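Local coordinates for CAS6A (Thermus thermophilus, PDB 4C97), which probably cleaves CRISPR precursor RNA as a Cas6-family endoribonuclease in antiviral defence, at residues 5-10 and 108-113; 13-18 and 93-98; 102-107 and 221-226; 129-134 and 227-232; 188-193 and 233-238. The protein carries 1 engineered substitution. All blocks are in the same frame, centred on the assembly; numbering follows the deposited sequence.

Contact 1 of 5, residues 5-10 and 108-113; sequences MVLAAL and STYPRL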
# COMPACT_ATOMS: atom_id res chain seq x y z
N MET A 5 -16.18 -7.09 5.74
CA MET A 5 -15.43 -5.94 5.27
C MET A 5 -13.96 -5.98 5.63
O MET A 5 -13.36 -4.98 5.98
CB MET A 5 -16.12 -4.71 5.79
CG MET A 5 -16.10 -3.62 4.80
SD MET A 5 -17.10 -2.22 5.29
CE MET A 5 -18.62 -3.02 5.63
N VAL A 6 -13.36 -7.15 5.48
CA VAL A 6 -11.96 -7.38 5.81
C VAL A 6 -11.01 -6.80 4.77
O VAL A 6 -11.29 -6.79 3.57
CB VAL A 6 -11.67 -8.90 5.91
CG1 VAL A 6 -11.87 -9.58 4.59
CG2 VAL A 6 -10.29 -9.18 6.40
N LEU A 7 -9.88 -6.30 5.25
CA LEU A 7 -8.75 -6.14 4.36
C LEU A 7 -7.53 -6.61 5.11
O LEU A 7 -7.52 -6.64 6.35
CB LEU A 7 -8.64 -4.72 3.80
CG LEU A 7 -8.29 -3.57 4.73
CD1 LEU A 7 -8.09 -2.32 3.88
CD2 LEU A 7 -9.34 -3.31 5.78
N ALA A 8 -6.51 -7.03 4.36
CA ALA A 8 -5.39 -7.71 4.99
C ALA A 8 -4.10 -7.52 4.21
O ALA A 8 -4.12 -7.33 3.00
CB ALA A 8 -5.69 -9.18 5.11
N ALA A 9 -2.99 -7.56 4.94
CA ALA A 9 -1.66 -7.60 4.36
C ALA A 9 -0.94 -8.73 5.05
O ALA A 9 -0.67 -8.69 6.26
CB ALA A 9 -0.92 -6.28 4.59
N LEU A 10 -0.66 -9.77 4.27
CA LEU A 10 0.07 -10.91 4.77
C LEU A 10 1.52 -10.84 4.33
O LEU A 10 1.81 -10.55 3.16
CB LEU A 10 -0.56 -12.19 4.25
CG LEU A 10 -1.85 -12.63 4.93
CD1 LEU A 10 -2.99 -11.67 4.68
CD2 LEU A 10 -2.23 -14.03 4.42
N SER A 108 -7.54 -6.10 9.17
CA SER A 108 -8.49 -5.16 9.75
C SER A 108 -9.80 -5.18 8.99
O SER A 108 -10.05 -6.09 8.16
CB SER A 108 -7.91 -3.74 9.78
OG SER A 108 -8.64 -2.92 10.68
N THR A 109 -10.64 -4.19 9.24
CA THR A 109 -11.91 -4.08 8.54
C THR A 109 -12.08 -2.65 8.10
O THR A 109 -11.49 -1.72 8.68
CB THR A 109 -13.11 -4.46 9.42
OG1 THR A 109 -13.21 -3.52 10.48
CG2 THR A 109 -12.98 -5.88 9.98
N TYR A 110 -12.92 -2.44 7.09
CA TYR A 110 -13.11 -1.08 6.60
C TYR A 110 -13.68 -0.15 7.66
O TYR A 110 -13.20 0.98 7.79
CB TYR A 110 -13.92 -1.03 5.29
CG TYR A 110 -13.05 -1.39 4.09
CD1 TYR A 110 -12.90 -2.71 3.66
CD2 TYR A 110 -12.38 -0.41 3.42
CE1 TYR A 110 -12.09 -3.01 2.58
CE2 TYR A 110 -11.56 -0.70 2.33
CZ TYR A 110 -11.42 -2.00 1.93
OH TYR A 110 -10.60 -2.27 0.86
N PRO A 111 -14.64 -0.61 8.48
CA PRO A 111 -15.08 0.32 9.52
C PRO A 111 -13.94 0.77 10.43
O PRO A 111 -13.89 1.94 10.87
CB PRO A 111 -16.14 -0.48 10.28
CG PRO A 111 -16.70 -1.39 9.23
CD PRO A 111 -15.51 -1.80 8.43
N ARG A 112 -12.99 -0.12 10.68
CA ARG A 112 -11.89 0.23 11.56
C ARG A 112 -10.95 1.25 10.92
O ARG A 112 -10.22 1.92 11.64
CB ARG A 112 -11.12 -1.02 11.99
CG ARG A 112 -11.85 -1.75 13.10
CD ARG A 112 -11.22 -3.08 13.46
NE ARG A 112 -11.89 -3.59 14.64
CZ ARG A 112 -11.58 -3.25 15.89
NH1 ARG A 112 -10.55 -2.45 16.12
NH2 ARG A 112 -12.31 -3.73 16.89
N LEU A 113 -11.02 1.41 9.60
CA LEU A 113 -10.16 2.42 9.00
C LEU A 113 -10.64 3.79 9.43
O LEU A 113 -9.86 4.75 9.37
CB LEU A 113 -10.19 2.35 7.48
CG LEU A 113 -9.64 1.07 6.87
CD1 LEU A 113 -9.86 1.11 5.38
CD2 LEU A 113 -8.16 0.84 7.21

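Contact 2 of 5, residues 13-18 and 93-98; sequences VLEGEG and RVRAVL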
# COMPACT_ATOMS: atom_id res chain seq x y z
N VAL A 13 7.72 -14.40 5.13
CA VAL A 13 9.08 -14.34 5.64
C VAL A 13 9.89 -15.34 4.83
O VAL A 13 9.53 -16.51 4.75
CB VAL A 13 9.14 -14.67 7.14
CG1 VAL A 13 10.57 -14.66 7.64
CG2 VAL A 13 8.30 -13.69 7.92
N LEU A 14 10.98 -14.87 4.23
CA LEU A 14 11.66 -15.65 3.20
C LEU A 14 13.05 -16.06 3.62
O LEU A 14 13.79 -15.26 4.18
CB LEU A 14 11.76 -14.82 1.90
CG LEU A 14 10.43 -14.34 1.33
CD1 LEU A 14 10.70 -13.35 0.18
CD2 LEU A 14 9.54 -15.48 0.88
N GLU A 15 13.42 -17.30 3.33
CA GLU A 15 14.80 -17.71 3.46
C GLU A 15 15.36 -18.05 2.09
O GLU A 15 14.72 -18.73 1.29
CB GLU A 15 14.98 -18.85 4.47
CG GLU A 15 13.84 -19.83 4.54
CD GLU A 15 14.11 -21.00 5.48
OE1 GLU A 15 15.26 -21.13 5.95
OE2 GLU A 15 13.18 -21.79 5.74
N GLY A 16 16.56 -17.55 1.83
CA GLY A 16 17.17 -17.66 0.53
C GLY A 16 18.04 -16.45 0.28
O GLY A 16 18.04 -15.51 1.06
N GLU A 17 18.80 -16.50 -0.80
CA GLU A 17 19.72 -15.43 -1.15
C GLU A 17 19.00 -14.33 -1.94
O GLU A 17 18.18 -14.61 -2.82
CB GLU A 17 20.88 -16.01 -1.98
CG GLU A 17 22.26 -15.59 -1.52
CD GLU A 17 23.36 -16.32 -2.25
OE1 GLU A 17 23.21 -17.54 -2.50
OE2 GLU A 17 24.37 -15.68 -2.61
N GLY A 18 19.30 -13.08 -1.62
CA GLY A 18 18.80 -11.96 -2.40
C GLY A 18 17.49 -11.41 -1.89
O GLY A 18 17.06 -11.69 -0.77
N ARG A 93 12.54 -20.13 0.19
CA ARG A 93 11.66 -20.96 0.97
C ARG A 93 10.83 -20.05 1.89
O ARG A 93 11.34 -19.10 2.48
CB ARG A 93 12.48 -21.96 1.78
CG ARG A 93 11.67 -22.84 2.68
CD ARG A 93 12.51 -23.96 3.24
NE ARG A 93 13.33 -24.59 2.21
CZ ARG A 93 12.90 -25.51 1.35
NH1 ARG A 93 11.64 -25.94 1.40
NH2 ARG A 93 13.72 -26.01 0.44
N VAL A 94 9.53 -20.31 1.96
CA VAL A 94 8.65 -19.50 2.78
C VAL A 94 8.67 -20.06 4.19
O VAL A 94 8.14 -21.14 4.45
CB VAL A 94 7.22 -19.49 2.22
CG1 VAL A 94 6.28 -18.72 3.14
CG2 VAL A 94 7.20 -18.88 0.82
N ARG A 95 9.27 -19.31 5.11
CA ARG A 95 9.41 -19.78 6.48
C ARG A 95 8.14 -19.60 7.27
O ARG A 95 7.78 -20.45 8.09
CB ARG A 95 10.52 -19.02 7.19
CG ARG A 95 10.60 -19.33 8.67
CD ARG A 95 11.80 -18.66 9.27
NE ARG A 95 13.02 -19.15 8.63
CZ ARG A 95 14.08 -18.41 8.34
NH1 ARG A 95 14.10 -17.12 8.65
NH2 ARG A 95 15.13 -18.97 7.75
N ALA A 96 7.47 -18.48 7.03
CA ALA A 96 6.25 -18.17 7.75
C ALA A 96 5.38 -17.25 6.92
O ALA A 96 5.89 -16.45 6.13
CB ALA A 96 6.57 -17.53 9.10
N VAL A 97 4.08 -17.38 7.10
CA VAL A 97 3.12 -16.45 6.54
C VAL A 97 2.43 -15.77 7.71
O VAL A 97 1.75 -16.42 8.49
CB VAL A 97 2.11 -17.18 5.65
CG1 VAL A 97 1.09 -16.21 5.09
CG2 VAL A 97 2.83 -17.89 4.52
N LEU A 98 2.63 -14.46 7.81
CA LEU A 98 2.19 -13.69 8.98
C LEU A 98 1.09 -12.69 8.68
O LEU A 98 1.15 -11.97 7.68
CB LEU A 98 3.39 -12.92 9.54
CG LEU A 98 4.62 -13.76 9.89
CD1 LEU A 98 5.72 -12.84 10.40
CD2 LEU A 98 4.26 -14.82 10.93

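Contact 3 of 5, residues 102-107 and 221-226; sequences HPWAGV and FAFYSG. With SO4 (sulfate ion), chain D.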
# COMPACT_ATOMS: atom_id res chain seq x y z
N HIS A 102 4.64 -8.74 12.40
CA HIS A 102 5.64 -8.18 11.50
C HIS A 102 5.16 -6.75 11.23
O HIS A 102 3.96 -6.53 11.15
CB HIS A 102 5.72 -8.98 10.20
CG HIS A 102 6.82 -8.53 9.27
ND1 HIS A 102 6.70 -7.44 8.46
CD2 HIS A 102 8.04 -9.06 9.04
CE1 HIS A 102 7.82 -7.29 7.76
NE2 HIS A 102 8.64 -8.26 8.09
N PRO A 103 6.08 -5.79 11.12
CA PRO A 103 5.65 -4.40 10.95
C PRO A 103 4.73 -4.15 9.76
O PRO A 103 3.92 -3.24 9.79
CB PRO A 103 6.97 -3.64 10.79
CG PRO A 103 7.96 -4.46 11.53
CD PRO A 103 7.54 -5.89 11.32
N TRP A 104 4.87 -4.96 8.71
CA TRP A 104 4.11 -4.78 7.49
C TRP A 104 2.97 -5.79 7.31
O TRP A 104 2.38 -5.85 6.24
CB TRP A 104 5.06 -4.78 6.29
CG TRP A 104 5.87 -3.51 6.27
CD1 TRP A 104 7.14 -3.33 6.73
CD2 TRP A 104 5.43 -2.24 5.79
NE1 TRP A 104 7.52 -2.02 6.55
CE2 TRP A 104 6.50 -1.33 5.97
CE3 TRP A 104 4.25 -1.77 5.23
CZ2 TRP A 104 6.40 0.02 5.61
CZ3 TRP A 104 4.16 -0.42 4.87
CH2 TRP A 104 5.24 0.44 5.05
N ALA A 105 2.66 -6.55 8.36
CA ALA A 105 1.55 -7.48 8.36
C ALA A 105 0.37 -6.88 9.14
O ALA A 105 0.57 -6.23 10.15
CB ALA A 105 1.96 -8.77 9.01
N GLY A 106 -0.84 -7.12 8.69
CA GLY A 106 -2.00 -6.75 9.47
C GLY A 106 -3.28 -7.20 8.85
O GLY A 106 -3.33 -7.48 7.66
N VAL A 107 -4.33 -7.30 9.65
CA VAL A 107 -5.66 -7.61 9.16
C VAL A 107 -6.60 -6.69 9.90
O VAL A 107 -6.46 -6.50 11.11
CB VAL A 107 -6.08 -9.05 9.42
CG1 VAL A 107 -7.42 -9.33 8.77
CG2 VAL A 107 -5.05 -10.01 8.91
N PHE A 221 -5.73 3.36 5.51
CA PHE A 221 -5.87 2.53 4.31
C PHE A 221 -4.57 2.38 3.55
O PHE A 221 -4.30 1.32 2.95
CB PHE A 221 -6.94 3.16 3.43
CG PHE A 221 -7.29 2.38 2.22
CD1 PHE A 221 -7.81 1.10 2.32
CD2 PHE A 221 -7.15 2.94 0.96
CE1 PHE A 221 -8.17 0.39 1.19
CE2 PHE A 221 -7.50 2.22 -0.16
CZ PHE A 221 -8.02 0.96 -0.04
N ALA A 222 -3.76 3.46 3.55
CA ALA A 222 -2.47 3.41 2.86
C ALA A 222 -1.59 2.17 3.16
O ALA A 222 -0.94 1.61 2.26
CB ALA A 222 -1.70 4.69 3.13
N PHE A 223 -1.61 1.72 4.41
CA PHE A 223 -0.87 0.54 4.84
C PHE A 223 -1.21 -0.66 3.96
O PHE A 223 -0.35 -1.50 3.65
CB PHE A 223 -1.25 0.22 6.29
CG PHE A 223 -0.57 -1.00 6.86
CD1 PHE A 223 0.72 -0.92 7.35
CD2 PHE A 223 -1.24 -2.21 6.95
CE1 PHE A 223 1.34 -2.02 7.89
CE2 PHE A 223 -0.62 -3.31 7.48
CZ PHE A 223 0.66 -3.22 7.97
N TYR A 224 -2.48 -0.76 3.59
CA TYR A 224 -2.98 -1.88 2.79
C TYR A 224 -2.87 -1.60 1.30
O TYR A 224 -2.43 -2.47 0.54
CB TYR A 224 -4.43 -2.21 3.18
CG TYR A 224 -4.53 -2.63 4.62
CD1 TYR A 224 -4.20 -3.92 5.00
CD2 TYR A 224 -4.92 -1.73 5.59
CE1 TYR A 224 -4.25 -4.31 6.31
CE2 TYR A 224 -4.99 -2.12 6.92
CZ TYR A 224 -4.66 -3.41 7.27
OH TYR A 224 -4.70 -3.80 8.58
N SER A 225 -3.30 -0.41 0.87
CA SER A 225 -3.40 -0.15 -0.56
C SER A 225 -2.08 0.26 -1.22
O SER A 225 -1.83 -0.00 -2.41
CB SER A 225 -4.42 0.95 -0.83
OG SER A 225 -4.01 2.14 -0.21
N GLY A 226 -1.25 0.95 -0.46
CA GLY A 226 -0.13 1.66 -1.03
C GLY A 226 -0.62 2.90 -1.75
O GLY A 226 -1.82 3.21 -1.77
S SO4 D . 11.23 -0.94 5.37
O1 SO4 D . 9.84 -0.86 5.79
O2 SO4 D . 11.69 0.42 5.06
O3 SO4 D . 12.04 -1.49 6.45
O4 SO4 D . 11.44 -1.75 4.18

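Contact 4 of 5, residues 129-134 and 227-232; sequences PTFFRR and VGAKTS. With SO4 (sulfate ion), chain C.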
# COMPACT_ATOMS: atom_id res chain seq x y z
N PRO A 129 9.69 3.27 -3.69
CA PRO A 129 9.53 4.43 -4.58
C PRO A 129 8.08 4.63 -5.01
O PRO A 129 7.41 3.69 -5.42
CB PRO A 129 10.45 4.09 -5.76
CG PRO A 129 11.49 3.20 -5.15
CD PRO A 129 10.72 2.34 -4.18
N THR A 130 7.61 5.87 -4.89
CA THR A 130 6.21 6.21 -5.10
C THR A 130 6.09 7.22 -6.22
O THR A 130 6.81 8.23 -6.25
CB THR A 130 5.62 6.77 -3.79
OG1 THR A 130 5.73 5.80 -2.73
CG2 THR A 130 4.17 7.15 -3.97
N PHE A 131 5.20 6.95 -7.17
CA PHE A 131 5.01 7.83 -8.32
C PHE A 131 3.59 7.73 -8.86
O PHE A 131 2.79 6.86 -8.45
CB PHE A 131 6.07 7.56 -9.41
CG PHE A 131 6.08 6.14 -9.93
CD1 PHE A 131 5.29 5.79 -11.01
CD2 PHE A 131 6.89 5.17 -9.35
CE1 PHE A 131 5.31 4.49 -11.51
CE2 PHE A 131 6.89 3.87 -9.85
CZ PHE A 131 6.10 3.54 -10.91
N PHE A 132 3.28 8.64 -9.78
CA PHE A 132 1.93 8.83 -10.32
C PHE A 132 2.00 8.97 -11.81
O PHE A 132 3.00 9.38 -12.35
CB PHE A 132 1.30 10.10 -9.69
CG PHE A 132 1.34 10.08 -8.22
CD1 PHE A 132 0.33 9.47 -7.50
CD2 PHE A 132 2.45 10.56 -7.53
CE1 PHE A 132 0.40 9.39 -6.14
CE2 PHE A 132 2.53 10.49 -6.19
CZ PHE A 132 1.50 9.88 -5.47
N ARG A 133 0.93 8.57 -12.49
CA ARG A 133 0.90 8.72 -13.93
C ARG A 133 0.27 10.06 -14.25
O ARG A 133 -0.82 10.35 -13.79
CB ARG A 133 0.11 7.58 -14.58
CG ARG A 133 0.18 7.61 -16.11
CD ARG A 133 -0.43 6.35 -16.72
NE ARG A 133 -0.44 6.37 -18.19
CZ ARG A 133 0.65 6.26 -18.95
NH1 ARG A 133 1.86 6.16 -18.40
NH2 ARG A 133 0.53 6.28 -20.27
N ARG A 134 0.97 10.88 -15.01
CA ARG A 134 0.40 12.13 -15.47
C ARG A 134 0.81 12.33 -16.92
O ARG A 134 1.99 12.36 -17.25
CB ARG A 134 0.86 13.30 -14.59
CG ARG A 134 2.34 13.70 -14.74
CD ARG A 134 2.64 15.09 -14.23
NE ARG A 134 1.82 15.45 -13.08
CZ ARG A 134 1.77 16.67 -12.57
NH1 ARG A 134 2.46 17.67 -13.13
NH2 ARG A 134 1.00 16.90 -11.52
N VAL A 227 0.32 3.62 -2.34
CA VAL A 227 0.02 4.93 -2.91
C VAL A 227 0.52 5.01 -4.35
O VAL A 227 1.63 4.61 -4.64
CB VAL A 227 0.69 6.04 -2.10
CG1 VAL A 227 0.49 7.38 -2.79
CG2 VAL A 227 0.16 6.11 -0.66
N GLY A 228 -0.31 5.56 -5.22
CA GLY A 228 0.09 5.83 -6.59
C GLY A 228 0.11 4.64 -7.51
O GLY A 228 -0.66 3.68 -7.34
N ALA A 229 0.99 4.70 -8.50
CA ALA A 229 1.00 3.76 -9.61
C ALA A 229 1.84 2.53 -9.33
O ALA A 229 2.81 2.57 -8.58
CB ALA A 229 1.51 4.46 -10.85
N LYS A 230 1.46 1.43 -9.99
CA LYS A 230 2.24 0.20 -10.01
C LYS A 230 2.45 -0.37 -8.62
O LYS A 230 3.50 -0.93 -8.32
CB LYS A 230 3.54 0.42 -10.78
CG LYS A 230 3.21 1.01 -12.14
CD LYS A 230 3.85 0.30 -13.30
CE LYS A 230 3.39 0.93 -14.62
NZ LYS A 230 2.23 0.20 -15.20
N THR A 231 1.43 -0.26 -7.77
CA THR A 231 1.50 -0.90 -6.48
C THR A 231 1.53 -2.44 -6.63
O THR A 231 1.90 -3.13 -5.69
CB THR A 231 0.34 -0.48 -5.58
OG1 THR A 231 -0.92 -0.73 -6.23
CG2 THR A 231 0.46 0.97 -5.24
N SER A 232 1.15 -2.95 -7.80
CA SER A 232 1.22 -4.38 -8.05
C SER A 232 2.67 -4.85 -8.20
O SER A 232 2.96 -6.07 -8.18
CB SER A 232 0.40 -4.77 -9.29
OG SER A 232 0.99 -4.25 -10.47
S SO4 C . 2.11 -3.16 -15.97
O1 SO4 C . 2.80 -2.80 -14.76
O2 SO4 C . 2.21 -2.02 -16.88
O3 SO4 C . 2.73 -4.35 -16.53
O4 SO4 C . 0.71 -3.47 -15.71
O HOH W 1 3.78 4.37 -6.60

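Contact 5 of 5, residues 188-193 and 233-238; sequences RTEVDT and LGYGRA. With SO4 (sulfate ion), chain D.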
# COMPACT_ATOMS: atom_id res chain seq x y z
N ARG A 188 13.26 0.49 -11.34
CA ARG A 188 14.09 -0.21 -12.31
C ARG A 188 13.29 -1.04 -13.31
O ARG A 188 13.81 -1.40 -14.37
CB ARG A 188 15.15 -1.07 -11.60
CG ARG A 188 16.26 -0.29 -10.86
CD ARG A 188 17.26 0.43 -11.78
NE ARG A 188 18.45 0.91 -11.06
CZ ARG A 188 19.17 1.98 -11.40
NH1 ARG A 188 18.84 2.72 -12.44
NH2 ARG A 188 20.23 2.32 -10.68
N THR A 189 12.02 -1.34 -13.01
CA THR A 189 11.17 -2.05 -13.96
C THR A 189 10.58 -1.11 -15.01
O THR A 189 9.99 -1.56 -15.98
CB THR A 189 9.98 -2.74 -13.25
OG1 THR A 189 9.21 -1.75 -12.58
CG2 THR A 189 10.48 -3.75 -12.23
N GLU A 190 10.75 0.19 -14.81
CA GLU A 190 10.10 1.18 -15.64
C GLU A 190 11.10 1.93 -16.49
O GLU A 190 12.31 1.88 -16.26
CB GLU A 190 9.33 2.17 -14.77
CG GLU A 190 8.35 1.49 -13.85
CD GLU A 190 7.40 0.58 -14.59
OE1 GLU A 190 6.76 1.06 -15.54
OE2 GLU A 190 7.35 -0.62 -14.25
N VAL A 191 10.56 2.62 -17.49
CA VAL A 191 11.33 3.49 -18.36
C VAL A 191 11.26 4.92 -17.84
O VAL A 191 10.17 5.45 -17.64
CB VAL A 191 10.77 3.49 -19.81
CG1 VAL A 191 11.64 4.33 -20.74
CG2 VAL A 191 10.63 2.05 -20.36
N ASP A 192 12.43 5.52 -17.63
CA ASP A 192 12.55 6.92 -17.27
C ASP A 192 11.65 7.29 -16.11
O ASP A 192 10.94 8.28 -16.18
CB ASP A 192 12.21 7.85 -18.45
CG ASP A 192 13.13 7.66 -19.65
OD1 ASP A 192 14.33 7.36 -19.44
OD2 ASP A 192 12.66 7.82 -20.80
N THR A 193 11.65 6.48 -15.06
CA THR A 193 10.77 6.69 -13.93
C THR A 193 11.54 6.61 -12.63
O THR A 193 12.31 5.68 -12.42
CB THR A 193 9.67 5.62 -13.91
OG1 THR A 193 8.90 5.72 -15.11
CG2 THR A 193 8.74 5.77 -12.70
N LEU A 233 3.58 -3.89 -8.35
CA LEU A 233 5.00 -4.20 -8.50
C LEU A 233 5.82 -3.77 -7.29
O LEU A 233 7.05 -3.77 -7.34
CB LEU A 233 5.57 -3.58 -9.79
CG LEU A 233 5.01 -4.16 -11.08
CD1 LEU A 233 5.48 -3.29 -12.26
CD2 LEU A 233 5.45 -5.58 -11.28
N GLY A 234 5.15 -3.45 -6.19
CA GLY A 234 5.87 -3.13 -4.97
C GLY A 234 6.19 -1.66 -4.77
O GLY A 234 6.77 -1.30 -3.74
N TYR A 235 5.81 -0.83 -5.73
CA TYR A 235 6.00 0.61 -5.63
C TYR A 235 4.91 1.17 -4.72
O TYR A 235 3.84 0.56 -4.53
CB TYR A 235 5.95 1.28 -7.01
CG TYR A 235 7.06 0.79 -7.91
CD1 TYR A 235 8.38 1.11 -7.63
CD2 TYR A 235 6.79 0.00 -9.02
CE1 TYR A 235 9.40 0.66 -8.43
CE2 TYR A 235 7.80 -0.43 -9.84
CZ TYR A 235 9.11 -0.11 -9.53
OH TYR A 235 10.17 -0.53 -10.33
N GLY A 236 5.18 2.33 -4.15
CA GLY A 236 4.15 3.01 -3.37
C GLY A 236 3.80 2.39 -2.03
O GLY A 236 2.73 2.68 -1.48
N ARG A 237 4.70 1.58 -1.47
CA ARG A 237 4.46 0.98 -0.18
C ARG A 237 4.58 2.11 0.84
O ARG A 237 5.55 2.87 0.84
CB ARG A 237 5.43 -0.17 0.09
CG ARG A 237 5.26 -0.78 1.46
CD ARG A 237 5.92 -2.14 1.56
NE ARG A 237 7.32 -2.21 1.18
CZ ARG A 237 8.34 -1.91 1.99
NH1 ARG A 237 8.11 -1.48 3.22
NH2 ARG A 237 9.58 -2.04 1.57
N ALA A 238 3.57 2.26 1.67
CA ALA A 238 3.48 3.42 2.54
C ALA A 238 2.74 3.09 3.80
O ALA A 238 1.96 2.15 3.83
CB ALA A 238 2.79 4.56 1.83
S SO4 D . 11.23 -0.94 5.37
O1 SO4 D . 9.84 -0.86 5.79
O2 SO4 D . 11.69 0.42 5.06
O3 SO4 D . 12.04 -1.49 6.45
O4 SO4 D . 11.44 -1.75 4.18

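Contact 1 of 5, residues 5-10 and 108-113
Met5 O accepts from Tyr110 N at 2.8 Å, in the plane of its carbonyl, and the methionine side chain crosses that of Tyr110 at about a right angle. Met5 SD lies 3.4 Å from Tyr110 CB and 3.5 Å from Pro111 CD, and meets the ring obliquely in a Met-aromatic contact. Leu7 takes one face of the same ring: CD1 stands 4.3 Å from the ring centroid and 26° off the normal, a CH-pi contact. With CG set between backbone N and carbonyl carbon (chi1 68°), Leu7 also lays CD2 3.7 Å from Thr109 C. The backbones behind these side chains belong to neighbouring antiparallel strands of the N-terminal sheet, part of a ferredoxin-like (RRM-like) domain as in other Cas6 proteins. Leu7 and Ser108 form a hydrogen-bonded pair, Leu7 N to Ser108 O at 2.9 Å with a nearly straight return bond (174°); Val6 and Thr109 form the adjoining non-hydrogen-bonded pair. Thr109 then N-caps the short, weakly bonded helical turn 110-113 through a weak bond from Arg112 N to its OG1. Farther out, Tyr110 OH is hydrogen-bonded to Leu66 O, and Phe221, Leu155 and Phe158 from two helices pack against Tyr110.

Contact 2 of 5, residues 13-18 and 93-98
Glu15 and Arg93 bond twice through their backbones, Glu15 N to Arg93 O at 2.9 Å and Arg93 N to Glu15 O at 2.8 Å, at one end of an antiparallel ladder interrupted by a beta bulge. Across from Val13 the other strand has two residues, Arg95 and Ala96: Arg95 N donates to Val13 O at 2.8 Å, and Val13 N to Ala96 O at 2.9 Å. The helix-like psi of Arg95 (-39°) makes the bulge; of the two N-H groups only that of Arg95 bonds to Val13 O, and the buried Ala96 N is left without a partner. The bulge also brings Arg95 to the Glu15 side, where NH2 forms a salt bridge with Glu15 OE1 at 2.8 Å, though as a hydrogen bond it is bent (140°) and weak. This oxygen lies at the guanidinium edge, but the carboxylate and guanidinium planes are steeply inclined. Glu15 OE2 instead rests beside the aliphatic part of Arg93, 3.4 Å from its CD; bent at chi3, Arg93 carries its NH1 on to Gly83 O. On the other side of the sheet Leu14 CD2 touches Val94 CG2. Back on the side of Glu15, beyond Ala96, Val13 CG2 meets Leu98 CD1 at 3.7 Å.

Contact 3 of 5, residues 102-107 and 221-226
Phe223 and Trp104 hold their rings almost parallel, planes 2° apart, yet slid so far that they barely overlap: the centroid of the phenyl ring is 5.8 Å from that of the six-membered indole ring, and the nearest ring atoms are Trp104 CE3 and Phe223 CE1. Backbone of the turn and of Gly106 lies along the phenyl rim. Pro103 O lies at its edge, 3.4 Å from Phe223 CE1, with Ala105 O and Gly106 N also near the ring plane, while Trp104 C approaches Phe223 CZ obliquely at 3.5 Å. CG of Phe223 is anti to the backbone N (chi1 179°), which sends the ring out from the helix into this curl of chain. Tyr224 has CD2 of its neighbour Phe223 over the centre of one face, and at its edge Tyr224 CE1 meets Gly106 O at 3.6 Å. A type I turn from His102 to Ala105 shapes the receiving side, steadied by Trp104 N donating to His102 ND1 at 3.1 Å. At the indole edge Trp104 NE1 donates to O1 of a sulfate ion at 2.7 Å, an anion also bound by Arg125 and Arg237; the site could suit an RNA phosphate. Trp60 stacks on Trp104, and Arg62 makes a cation-pi contact with Phe223. Thus the end of helix 209-225 is set against strand 91-109, with Leu7 of strand 6-15 touching Tyr224 and helix 144-158 packing on Phe221.

Contact 4 of 5, residues 129-134 and 227-232
Phe131 O accepts a straight bond from Ala229 N at 2.8 Å (174°), the direct polar link between a kinked strand and the loop 227-232. A bridging water accepts from Phe131 N at 3.0 Å and lies 2.9 Å from Val227 O and 2.8 Å from Ala229 O, both placed to accept from it. The loop belongs to the glycine-rich motif near the C-terminus of Cas6 and related RAMP proteins, and Gly228, at positive phi (78°), brings its CA against Phe131 O in a CA-H...O contact. Phe131, its CG between backbone N and carbonyl carbon (chi1 59°), turns its ring so that Ala229 O lies over one face near the rim; its CE1 touches Ala229 CB at 3.9 Å and its CZ the Lys230 side chain. Phe132 goes the other way, meeting Gly228 CA with CE1 at 3.6 Å and Val227 CG1 with CZ at 3.8 Å, and packs on Leu146 and Val147 of helix 144-158. Beyond the Phe131 ring Lys230 bends away, and Lys230 NZ holds O2 of a sulfate ion at 2.8 Å, with Arg26 as a second basic partner. Backbone bonds and apolar rings thus fix the loop, while Lys230 reaches an anion, probably from the crystallisation liquor, where an RNA phosphate could fit.

Contact 5 of 5, residues 188-193 and 233-238
Thr189 and Tyr235 approach from opposite directions and bring OG1 and OH to 2.7 Å, the one close meeting between the loop 188-193 and segment 233-238 of the glycine-rich loop. Thr189 OG1 lies at the edge of the tyrosine ring, near its plane. Its chi1 of 60° turns OG1 to this hydroxyl and also to its own neighbour, since Thr189 OG1 donates to Glu190 OE2 at 2.7 Å, on the anti lone pair. The Tyr235 ring is the tightly packed part: Phe131 meets it edge-to-face, and Pro129 and Ala187 touch it. The rest of the contact is looser: Leu233 CD1 stays 3.8 Å from Glu190 OE2 and 4.0 Å from Thr189 OG1, and the exposed Arg188 leads its chain away from the segment 233-238. Lys230 lies against both Glu190 and Tyr235. Past Gly236 the chain turns from this loop toward a sulfate ion, where Arg237, edge-on, places NH1 3.2 Å from O1 and NH2 3.2 Å from O4.

Contacts 1 and 2 lie on the same pair of strands, 6-15 and 91-109, with centres about 24 Å apart, and contact 2 is nested inside the loop that contact 1 closes. Contact 3 continues from contact 1, about 9 Å between centres, with Ala9 N 2.7 Å from Gly106 O, and joins this sheet to helix 209-225. Contacts 4 and 5, their centres about 7 Å apart, both use the glycine-rich loop that follows the helix; Val227 N lies 2.7 Å from Gly236 O. One sulfate ion unites contacts 3 and 5, whose centres are about 18 Å apart, through Trp104 and Arg237, while another is held at contact 4. Both anions therefore border the glycine-rich loop, consistent with an RNA-binding surface there.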